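PDB 2A6Y: Emp47p (form1) from Saccharomyces cerevisiae, which acts as a lectin-like cargo receptor, being involved in the secretion of glycoproteins and required for exit of Emp46p from the endoplasmic reticulum. Local coordinates for residues Gly63-Asp68 and Ser197-Ile202; Gly131-Gly136 and Leu246-Ile251; Glu173-Leu178 and Gln189-Arg194. One frame throughout, in Å; residues are numbered along the deposited sequence.

From the N terminus, Gly63-Asp68, at and beyond the end of strand 55-66, meets Ser197-Ile202 in interaction 1, closing a loop of 128 residues. Gly131-Gly136 lies within that loop, yet its partner Leu246-Ile251 comes after it, so interactions 1 and 2 cross along the chain. Interaction 3, the local hairpin of Glu173-Leu178 and Gln189-Arg194, is enclosed by both larger loops. Interaction 1 joins neighbouring strands of the seven-stranded sheet; interaction 3 does so in the eight-stranded sheet. Interaction 2 bridges the two sheets, and its strand 249-250 continues the eight-stranded one beside strand 185-194, where backbone hydrogen bonds join Lys249 to Arg194 and Ile251 to Lys192.

Interaction 1: residues Gly63-Asp68 and Ser197-Ile202; sequences GFDLKD and SGSYRI. With SO4 (sulfate ion), chain B.
Two neighbouring antiparallel strands of the seven-stranded sheet of this legume-lectin-like beta sandwich meet where Phe64 pairs with Tyr200. This hydrogen-bonded pair is closed by Phe64 N to Tyr200 O (2.9 Å) and Tyr200 N to Phe64 O (2.7 Å), both nearly straight; Leu66 N adds a bond to Gly198 O. Phe64, Leu66 and Tyr200 turn to the face that looks into the sandwich, where Phe93 stacks on the Tyr200 ring and Phe225 meets Phe64 edge-to-face. Leu66 lies obliquely against Tyr200, its CD2 3.7 Å from CE1 of the ring, while the phenol OH bonds to Pro196 O. Ile202 brings CD1 to within 3.8 Å of Phe64 CB. On the other face, a water donates to Asp65 OD1 and also hydrogen-bonds Ser199 OG, linking two side chains that do not bond each other directly. Arg201 starts away from the partner strand, but bends at chi2 (-52°) and chi3 (-54°) bring its guanidinium back, one face over Gly63 N. Arg201 NH2 donates to Leu60 O. A sulfate, probably from the crystallisation liquor, takes Gly63 N on O4 at 3.0 Å and, at the guanidinium edge, Arg201 NH1 on O2 at 2.9 Å.

Interaction 2: residues Gly131-Gly136 and Leu246-Ile251; sequences GQLNDG and LITKYI
Leu133 reaches across to Thr248 and Tyr250, and its side chain can be followed outward from strand 128-135. CB points toward the C-terminal segment, and CG already lies 3.8 Å from Thr248 CG2. Beyond the branch, CD1 stays at the margin of the same methyl, whereas CD2 does most of the touching, meeting the Thr248 methyl CG2 at 3.7 Å and Tyr250 CB at 3.8 Å together. Thr248 can offer its methyl because CG2 stands opposite the backbone N and OG1 takes the other branch (chi1 -62°), where it hydrogen-bonds Asp113 OD1. Tyr250 continues past Leu133 to lie on Lys192 and Val193 of strand 185-194, and Val193 touches Leu133 as well.

Two residues on, Asp135 packs its CB 3.3 Å from Thr248 O. A chi1 of 62° places its carboxylate beside Ile247 and the bridging water; the Asp135 and Ile247 side chains cross obliquely, with OD2 3.7 Å from Ile247 CD1. The link between the polar groups is indirect: one water donates to Asp135 OD2 and to Thr248 O, at 2.7 Å from each, and Gln137 NE2 provides OD2 with a second donor. The backbones run in roughly opposed directions without pairing as strands. The C-terminal segment, a loop leading into edge strand 249-250 of the eight-stranded sheet, thus packs on strand 128-135 of the other sheet of the beta sandwich and hydrogen-bonds alongside strand 185-194 in its own.

Interaction 3: residues Glu173-Leu178 and Gln189-Arg194; sequences EDDNLL and QTRKVR
Arg191 extends its side chain alongside the loop Asp174-Asn176 and presents its guanidinium edge to Asp174. The grip is side-on and uses two nitrogens: NE donates to the backbone Asp174 O (2.9 Å), which lies close to the guanidinium plane, and NH2 forms a salt bridge with Asp174 OD1 (3.0 Å). The carboxylate and guanidinium planes are 66° apart, and NH2 reaches OD1 from above the carboxylate plane. With CG opposite its own backbone N (chi1 -165°), Asp174 swings the acid over to the arginine. Leu177 covers one guanidinium face, CD1 sitting 3.8 Å above the plane and over its centre. Asp175 crosses the arginine chain at about a right angle, its OD2 3.9 Å from Arg191 CD.

Further along, the Arg194 and Asn176 side chains also cross at about a right angle, Arg194 NE 4.0 Å from Asn176 CB. A water lies between Asn176 O and Val193 O, within hydrogen-bonding distance of both. Leu178 slants toward Val193, with their methyls CD2 and CG2 4.1 Å apart, and it pairs with Thr190 through Leu178 N to Thr190 O (2.8 Å) and the reciprocal bond. Thr190 OG1 accepts from Lys192 N in an ST turn, and Asn176 and Leu177 form a G1 beta bulge opposite Asp171. The whole is the open end of an antiparallel beta hairpin, strands 177-182 and 185-194, in the eight-stranded sheet of the lectin sandwich.

Interaction 1: residues Gly63-Asp68 and Ser197-Ile202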
loop_
_atom_site.group_PDB
_atom_site.type_symbol
_atom_site.label_atom_id
_atom_site.label_comp_id
_atom_site.label_asym_id
_atom_site.label_seq_id
_atom_site.Cartn_x
_atom_site.Cartn_y
_atom_site.Cartn_z
ATOM N N GLY A 63 10.717 -1.571 11.706
ATOM C CA GLY A 63 9.310 -1.449 12.088
ATOM C C GLY A 63 8.985 -0.053 12.608
ATOM O O GLY A 63 9.878 0.704 13.090
ATOM N N PHE A 64 7.695 0.263 12.540
ATOM C CA PHE A 64 7.092 1.486 13.064
ATOM C C PHE A 64 6.321 1.168 14.339
ATOM O O PHE A 64 5.399 0.300 14.271
ATOM C CB PHE A 64 6.183 2.089 12.005
ATOM C CG PHE A 64 5.286 3.180 12.569
ATOM C CD1 PHE A 64 5.879 4.391 12.937
ATOM C CD2 PHE A 64 3.925 2.999 12.700
ATOM C CE1 PHE A 64 5.035 5.394 13.422
ATOM C CE2 PHE A 64 3.091 3.989 13.191
ATOM C CZ PHE A 64 3.662 5.197 13.531
ATOM N N ASP A 65 6.676 1.840 15.443
ATOM C CA ASP A 65 5.936 1.636 16.682
ATOM C C ASP A 65 4.694 2.502 16.691
ATOM O O ASP A 65 4.785 3.732 16.803
ATOM C CB ASP A 65 6.832 1.980 17.876
ATOM C CG ASP A 65 7.976 0.993 18.030
ATOM O OD1 ASP A 65 7.766 -0.225 17.857
ATOM O OD2 ASP A 65 9.133 1.363 18.346
ATOM N N LEU A 66 3.550 1.844 16.553
ATOM C CA LEU A 66 2.276 2.552 16.585
ATOM C C LEU A 66 1.886 2.854 18.028
ATOM O O LEU A 66 1.668 1.931 18.818
ATOM C CB LEU A 66 1.204 1.690 15.936
ATOM C CG LEU A 66 -0.218 2.307 15.970
ATOM C CD1 LEU A 66 -0.240 3.581 15.135
ATOM C CD2 LEU A 66 -1.243 1.284 15.476
ATOM N N LYS A 67 1.799 4.140 18.338
ATOM C CA LYS A 67 1.432 4.578 19.688
ATOM C C LYS A 67 0.533 5.797 19.573
ATOM O O LYS A 67 0.007 6.320 20.573
ATOM C CB LYS A 67 2.653 4.911 20.559
ATOM C CG LYS A 67 3.916 5.266 19.809
ATOM C CD LYS A 67 4.936 6.024 20.650
ATOM C CE LYS A 67 5.570 7.201 19.903
ATOM N NZ LYS A 67 4.866 7.481 18.603
ATOM N N ASP A 68 0.379 6.338 18.385
ATOM C CA ASP A 68 -0.343 7.598 18.204
ATOM C C ASP A 68 -0.826 7.684 16.748
ATOM O O ASP A 68 -0.415 6.827 15.963
ATOM C CB ASP A 68 0.520 8.798 18.532
ATOM C CG ASP A 68 0.592 9.054 20.032
ATOM O OD1 ASP A 68 1.732 9.021 20.566
ATOM O OD2 ASP A 68 -0.485 9.266 20.641
ATOM N N SER A 197 -1.682 -1.273 19.628
ATOM C CA SER A 197 -0.307 -0.772 19.654
ATOM C C SER A 197 0.652 -1.942 19.474
ATOM O O SER A 197 0.431 -3.054 19.984
ATOM C CB SER A 197 -0.012 -0.057 20.959
ATOM O OG SER A 197 -1.168 0.712 21.248
ATOM N N GLY A 198 1.737 -1.650 18.734
ATOM C CA GLY A 198 2.636 -2.711 18.323
ATOM C C GLY A 198 3.554 -2.197 17.230
ATOM O O GLY A 198 3.481 -0.996 16.934
ATOM N N SER A 199 4.372 -3.109 16.694
ATOM C CA SER A 199 5.327 -2.727 15.657
ATOM C C SER A 199 4.799 -3.131 14.292
ATOM O O SER A 199 4.467 -4.318 14.082
ATOM C CB SER A 199 6.673 -3.416 15.899
ATOM O OG SER A 199 7.651 -2.853 15.018
ATOM N N TYR A 200 4.716 -2.176 13.390
ATOM C CA TYR A 200 4.141 -2.417 12.073
ATOM C C TYR A 200 5.121 -2.277 10.906
ATOM O O TYR A 200 6.038 -1.459 10.930
ATOM C CB TYR A 200 3.000 -1.396 11.823
ATOM C CG TYR A 200 1.802 -1.771 12.690
ATOM C CD1 TYR A 200 1.772 -1.475 14.066
ATOM C CD2 TYR A 200 0.729 -2.443 12.106
ATOM C CE1 TYR A 200 0.643 -1.853 14.823
ATOM C CE2 TYR A 200 -0.364 -2.788 12.881
ATOM C CZ TYR A 200 -0.411 -2.504 14.234
ATOM O OH TYR A 200 -1.512 -2.859 14.992
ATOM N N ARG A 201 4.844 -3.074 9.876
ATOM C CA ARG A 201 5.631 -3.036 8.645
ATOM C C ARG A 201 4.855 -2.240 7.590
ATOM O O ARG A 201 3.643 -2.436 7.477
ATOM C CB ARG A 201 5.961 -4.457 8.150
ATOM C CG ARG A 201 6.455 -5.361 9.286
ATOM C CD ARG A 201 7.604 -4.799 10.108
ATOM N NE ARG A 201 8.744 -4.392 9.277
ATOM C CZ ARG A 201 10.025 -4.439 9.683
ATOM N NH1 ARG A 201 10.367 -4.857 10.917
ATOM N NH2 ARG A 201 10.975 -4.049 8.848
ATOM N N ILE A 202 5.540 -1.394 6.869
ATOM C CA ILE A 202 4.993 -0.473 5.870
ATOM C C ILE A 202 5.716 -0.687 4.566
ATOM O O ILE A 202 6.939 -0.695 4.555
ATOM C CB ILE A 202 5.176 0.953 6.379
ATOM C CG1 ILE A 202 4.397 1.178 7.691
ATOM C CG2 ILE A 202 4.845 1.998 5.302
ATOM C CD1 ILE A 202 4.868 2.457 8.429
HETATM S S SO4 B . 13.383 -4.561 12.936
HETATM O O1 SO4 B . 14.846 -4.222 13.105
HETATM O O2 SO4 B . 13.160 -5.036 11.578
HETATM O O3 SO4 B . 13.046 -5.606 13.898
HETATM O O4 SO4 B . 12.616 -3.346 13.296
HETATM O O HOH W 1 9.306 -1.129 16.062
#

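Interaction 2: residues Gly131-Gly136 and Leu246-Ile251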
loop_
_atom_site.group_PDB
_atom_site.type_symbol
_atom_site.label_atom_id
_atom_site.label_comp_id
_atom_site.label_asym_id
_atom_site.label_seq_id
_atom_site.Cartn_x
_atom_site.Cartn_y
_atom_site.Cartn_z
ATOM N N GLY A 131 -10.184 -1.702 0.605
ATOM C CA GLY A 131 -9.626 -2.017 1.910
ATOM C C GLY A 131 -9.935 -3.466 2.291
ATOM O O GLY A 131 -11.105 -3.891 2.243
ATOM N N GLN A 132 -8.879 -4.204 2.667
ATOM C CA GLN A 132 -9.005 -5.572 3.152
ATOM C C GLN A 132 -8.386 -5.590 4.554
ATOM O O GLN A 132 -7.368 -4.908 4.781
ATOM C CB GLN A 132 -8.292 -6.572 2.257
ATOM C CG GLN A 132 -8.491 -6.366 0.760
ATOM C CD GLN A 132 -9.878 -6.689 0.195
ATOM O OE1 GLN A 132 -10.364 -5.929 -0.664
ATOM N NE2 GLN A 132 -10.505 -7.785 0.653
ATOM N N LEU A 133 -8.969 -6.377 5.445
ATOM C CA LEU A 133 -8.449 -6.538 6.781
ATOM C C LEU A 133 -8.240 -8.009 7.105
ATOM O O LEU A 133 -9.002 -8.872 6.654
ATOM C CB LEU A 133 -9.442 -5.970 7.828
ATOM C CG LEU A 133 -8.791 -5.233 9.002
ATOM C CD1 LEU A 133 -8.175 -3.907 8.575
ATOM C CD2 LEU A 133 -9.851 -5.014 10.090
ATOM N N ASN A 134 -7.211 -8.258 7.917
ATOM C CA ASN A 134 -6.994 -9.600 8.469
ATOM C C ASN A 134 -6.308 -9.452 9.812
ATOM O O ASN A 134 -5.823 -8.344 10.141
ATOM C CB ASN A 134 -6.179 -10.448 7.481
ATOM C CG ASN A 134 -6.276 -11.916 7.844
ATOM O OD1 ASN A 134 -7.294 -12.449 8.278
ATOM N ND2 ASN A 134 -5.172 -12.617 7.653
ATOM N N ASP A 135 -6.278 -10.549 10.578
ATOM C CA ASP A 135 -5.727 -10.457 11.952
ATOM C C ASP A 135 -4.657 -11.517 12.179
ATOM O O ASP A 135 -4.348 -11.781 13.349
ATOM C CB ASP A 135 -6.837 -10.596 12.968
ATOM C CG ASP A 135 -7.561 -11.937 12.922
ATOM O OD1 ASP A 135 -7.128 -12.810 12.121
ATOM O OD2 ASP A 135 -8.572 -12.061 13.680
ATOM N N GLY A 136 -4.111 -12.050 11.079
ATOM C CA GLY A 136 -3.017 -13.032 11.184
ATOM C C GLY A 136 -3.412 -14.411 11.648
ATOM O O GLY A 136 -2.625 -15.363 11.603
ATOM N N LEU A 246 -2.005 -8.919 21.058
ATOM C CA LEU A 246 -3.070 -8.146 20.449
ATOM C C LEU A 246 -2.947 -8.177 18.937
ATOM O O LEU A 246 -1.839 -8.163 18.410
ATOM C CB LEU A 246 -3.039 -6.724 20.995
ATOM C CG LEU A 246 -3.205 -6.655 22.527
ATOM C CD1 LEU A 246 -3.741 -5.298 22.952
ATOM C CD2 LEU A 246 -4.113 -7.779 23.006
ATOM N N ILE A 247 -4.118 -8.221 18.316
ATOM C CA ILE A 247 -4.245 -8.314 16.852
ATOM C C ILE A 247 -5.293 -7.342 16.352
ATOM O O ILE A 247 -6.124 -6.860 17.135
ATOM C CB ILE A 247 -4.631 -9.731 16.419
ATOM C CG1 ILE A 247 -5.995 -10.203 16.950
ATOM C CG2 ILE A 247 -3.539 -10.737 16.800
ATOM C CD1 ILE A 247 -6.318 -11.632 16.571
ATOM N N THR A 248 -5.209 -7.063 15.056
ATOM C CA THR A 248 -6.202 -6.157 14.455
ATOM C C THR A 248 -7.615 -6.642 14.655
ATOM O O THR A 248 -7.865 -7.851 14.543
ATOM C CB THR A 248 -5.877 -6.031 12.957
ATOM O OG1 THR A 248 -4.568 -5.441 12.852
ATOM C CG2 THR A 248 -6.816 -5.058 12.255
ATOM N N LYS A 249 -8.525 -5.707 14.930
ATOM C CA LYS A 249 -9.917 -6.038 15.134
ATOM C C LYS A 249 -10.784 -5.199 14.206
ATOM O O LYS A 249 -10.423 -4.074 13.850
ATOM C CB LYS A 249 -10.380 -5.725 16.558
ATOM C CG LYS A 249 -9.840 -6.703 17.592
ATOM C CD LYS A 249 -10.443 -6.263 18.938
ATOM C CE LYS A 249 -10.898 -4.818 18.794
ATOM N NZ LYS A 249 -11.090 -4.032 20.049
ATOM N N TYR A 250 -11.902 -5.766 13.857
ATOM C CA TYR A 250 -12.954 -5.102 13.085
ATOM C C TYR A 250 -14.185 -5.154 13.982
ATOM O O TYR A 250 -14.713 -6.241 14.227
ATOM C CB TYR A 250 -13.217 -5.800 11.770
ATOM C CG TYR A 250 -14.082 -5.031 10.805
ATOM C CD1 TYR A 250 -13.609 -3.918 10.152
ATOM C CD2 TYR A 250 -15.388 -5.411 10.517
ATOM C CE1 TYR A 250 -14.353 -3.191 9.255
ATOM C CE2 TYR A 250 -16.160 -4.693 9.630
ATOM C CZ TYR A 250 -15.659 -3.572 8.996
ATOM O OH TYR A 250 -16.456 -2.868 8.100
ATOM N N ILE A 251 -14.590 -4.009 14.485
ATOM C CA ILE A 251 -15.649 -3.961 15.493
ATOM C C ILE A 251 -16.957 -3.544 14.860
ATOM O O ILE A 251 -17.875 -4.369 14.684
ATOM C CB ILE A 251 -15.139 -2.995 16.585
ATOM C CG1 ILE A 251 -13.824 -3.487 17.214
ATOM C CG2 ILE A 251 -16.172 -2.701 17.653
ATOM C CD1 ILE A 251 -13.694 -3.087 18.665
HETATM O O HOH W 2 -9.583 -9.910 14.946
#

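Interaction 3: residues Glu173-Leu178 and Gln189-Arg194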
loop_
_atom_site.group_PDB
_atom_site.type_symbol
_atom_site.label_atom_id
_atom_site.label_comp_id
_atom_site.label_asym_id
_atom_site.label_seq_id
_atom_site.Cartn_x
_atom_site.Cartn_y
_atom_site.Cartn_z
ATOM N N GLU A 173 -7.771 10.528 17.727
ATOM C CA GLU A 173 -8.539 11.618 18.391
ATOM C C GLU A 173 -9.883 11.847 17.710
ATOM O O GLU A 173 -10.708 12.638 18.168
ATOM C CB GLU A 173 -7.674 12.877 18.412
ATOM C CG GLU A 173 -6.383 12.712 19.209
ATOM C CD GLU A 173 -5.230 11.974 18.544
ATOM O OE1 GLU A 173 -5.067 11.990 17.287
ATOM O OE2 GLU A 173 -4.412 11.327 19.267
ATOM N N ASP A 174 -10.143 11.178 16.604
ATOM C CA ASP A 174 -11.467 11.184 15.979
ATOM C C ASP A 174 -12.096 9.795 16.041
ATOM O O ASP A 174 -12.603 9.264 15.037
ATOM C CB ASP A 174 -11.332 11.685 14.540
ATOM C CG ASP A 174 -12.624 12.097 13.872
ATOM O OD1 ASP A 174 -13.688 12.066 14.500
ATOM O OD2 ASP A 174 -12.602 12.480 12.689
ATOM N N ASP A 175 -12.087 9.192 17.239
ATOM C CA ASP A 175 -12.589 7.865 17.513
ATOM C C ASP A 175 -12.055 6.828 16.509
ATOM O O ASP A 175 -12.850 6.081 15.927
ATOM C CB ASP A 175 -14.123 7.870 17.544
ATOM C CG ASP A 175 -14.701 6.550 18.000
ATOM O OD1 ASP A 175 -14.092 5.852 18.850
ATOM O OD2 ASP A 175 -15.821 6.171 17.560
ATOM N N ASN A 176 -10.724 6.788 16.344
ATOM C CA ASN A 176 -10.073 5.796 15.496
ATOM C C ASN A 176 -10.524 5.862 14.045
ATOM O O ASN A 176 -10.736 4.816 13.376
ATOM C CB ASN A 176 -10.278 4.379 16.072
ATOM C CG ASN A 176 -9.987 4.460 17.571
ATOM O OD1 ASN A 176 -8.850 4.716 17.987
ATOM N ND2 ASN A 176 -11.048 4.257 18.357
ATOM N N LEU A 177 -10.657 7.085 13.519
ATOM C CA LEU A 177 -10.977 7.208 12.092
ATOM C C LEU A 177 -9.874 6.708 11.179
ATOM O O LEU A 177 -8.738 7.222 11.268
ATOM C CB LEU A 177 -11.233 8.698 11.768
ATOM C CG LEU A 177 -11.654 8.961 10.320
ATOM C CD1 LEU A 177 -12.990 8.277 10.059
ATOM C CD2 LEU A 177 -11.790 10.445 10.030
ATOM N N LEU A 178 -10.186 5.725 10.325
ATOM C CA LEU A 178 -9.280 5.320 9.262
ATOM C C LEU A 178 -9.838 5.949 8.003
ATOM O O LEU A 178 -10.953 5.587 7.618
ATOM C CB LEU A 178 -9.228 3.798 9.172
ATOM C CG LEU A 178 -8.428 3.272 7.963
ATOM C CD1 LEU A 178 -6.962 3.622 8.031
ATOM C CD2 LEU A 178 -8.608 1.765 7.846
ATOM N N GLN A 189 -13.984 5.875 4.474
ATOM C CA GLN A 189 -13.500 6.039 5.828
ATOM C C GLN A 189 -14.351 5.150 6.740
ATOM O O GLN A 189 -15.488 4.815 6.444
ATOM C CB GLN A 189 -13.621 7.508 6.206
ATOM C CG GLN A 189 -15.071 8.005 6.121
ATOM C CD GLN A 189 -15.145 9.420 6.644
ATOM O OE1 GLN A 189 -14.638 10.339 5.987
ATOM N NE2 GLN A 189 -15.775 9.599 7.806
ATOM N N THR A 190 -13.777 4.803 7.885
ATOM C CA THR A 190 -14.440 3.946 8.822
ATOM C C THR A 190 -13.867 4.151 10.216
ATOM O O THR A 190 -12.698 4.547 10.369
ATOM C CB THR A 190 -14.281 2.451 8.390
ATOM O OG1 THR A 190 -15.059 1.682 9.327
ATOM C CG2 THR A 190 -12.817 2.009 8.468
ATOM N N ARG A 191 -14.661 3.878 11.238
ATOM C CA ARG A 191 -14.163 3.871 12.618
ATOM C C ARG A 191 -14.222 2.459 13.181
ATOM O O ARG A 191 -14.035 2.232 14.378
ATOM C CB ARG A 191 -14.951 4.860 13.510
ATOM C CG ARG A 191 -14.680 6.307 13.090
ATOM C CD ARG A 191 -15.428 7.351 13.852
ATOM N NE ARG A 191 -15.060 8.721 13.515
ATOM C CZ ARG A 191 -15.633 9.398 12.546
ATOM N NH1 ARG A 191 -16.591 8.859 11.795
ATOM N NH2 ARG A 191 -15.243 10.629 12.329
ATOM N N LYS A 192 -14.410 1.441 12.328
ATOM C CA LYS A 192 -14.543 0.038 12.700
ATOM C C LYS A 192 -13.204 -0.681 12.836
ATOM O O LYS A 192 -13.197 -1.771 13.453
ATOM C CB LYS A 192 -15.433 -0.706 11.671
ATOM C CG LYS A 192 -16.852 -0.088 11.649
ATOM C CD LYS A 192 -17.878 -1.104 11.212
ATOM C CE LYS A 192 -19.274 -0.578 10.922
ATOM N NZ LYS A 192 -19.980 -1.560 10.036
ATOM N N VAL A 193 -12.114 -0.136 12.327
ATOM C CA VAL A 193 -10.819 -0.805 12.339
ATOM C C VAL A 193 -9.998 -0.369 13.525
ATOM O O VAL A 193 -9.832 0.823 13.755
ATOM C CB VAL A 193 -10.033 -0.482 11.050
ATOM C CG1 VAL A 193 -8.624 -1.091 11.047
ATOM C CG2 VAL A 193 -10.866 -1.008 9.897
ATOM N N ARG A 194 -9.501 -1.380 14.255
ATOM C CA ARG A 194 -8.787 -1.092 15.506
ATOM C C ARG A 194 -7.427 -1.753 15.409
ATOM O O ARG A 194 -7.353 -2.987 15.522
ATOM C CB ARG A 194 -9.521 -1.577 16.759
ATOM C CG ARG A 194 -10.957 -1.075 16.887
ATOM C CD ARG A 194 -11.083 0.432 16.919
ATOM N NE ARG A 194 -12.358 0.969 16.463
ATOM C CZ ARG A 194 -13.523 0.674 17.012
ATOM N NH1 ARG A 194 -13.632 -0.155 18.052
ATOM N NH2 ARG A 194 -14.657 1.198 16.551
HETATM O O HOH W 3 -11.088 2.540 11.822
#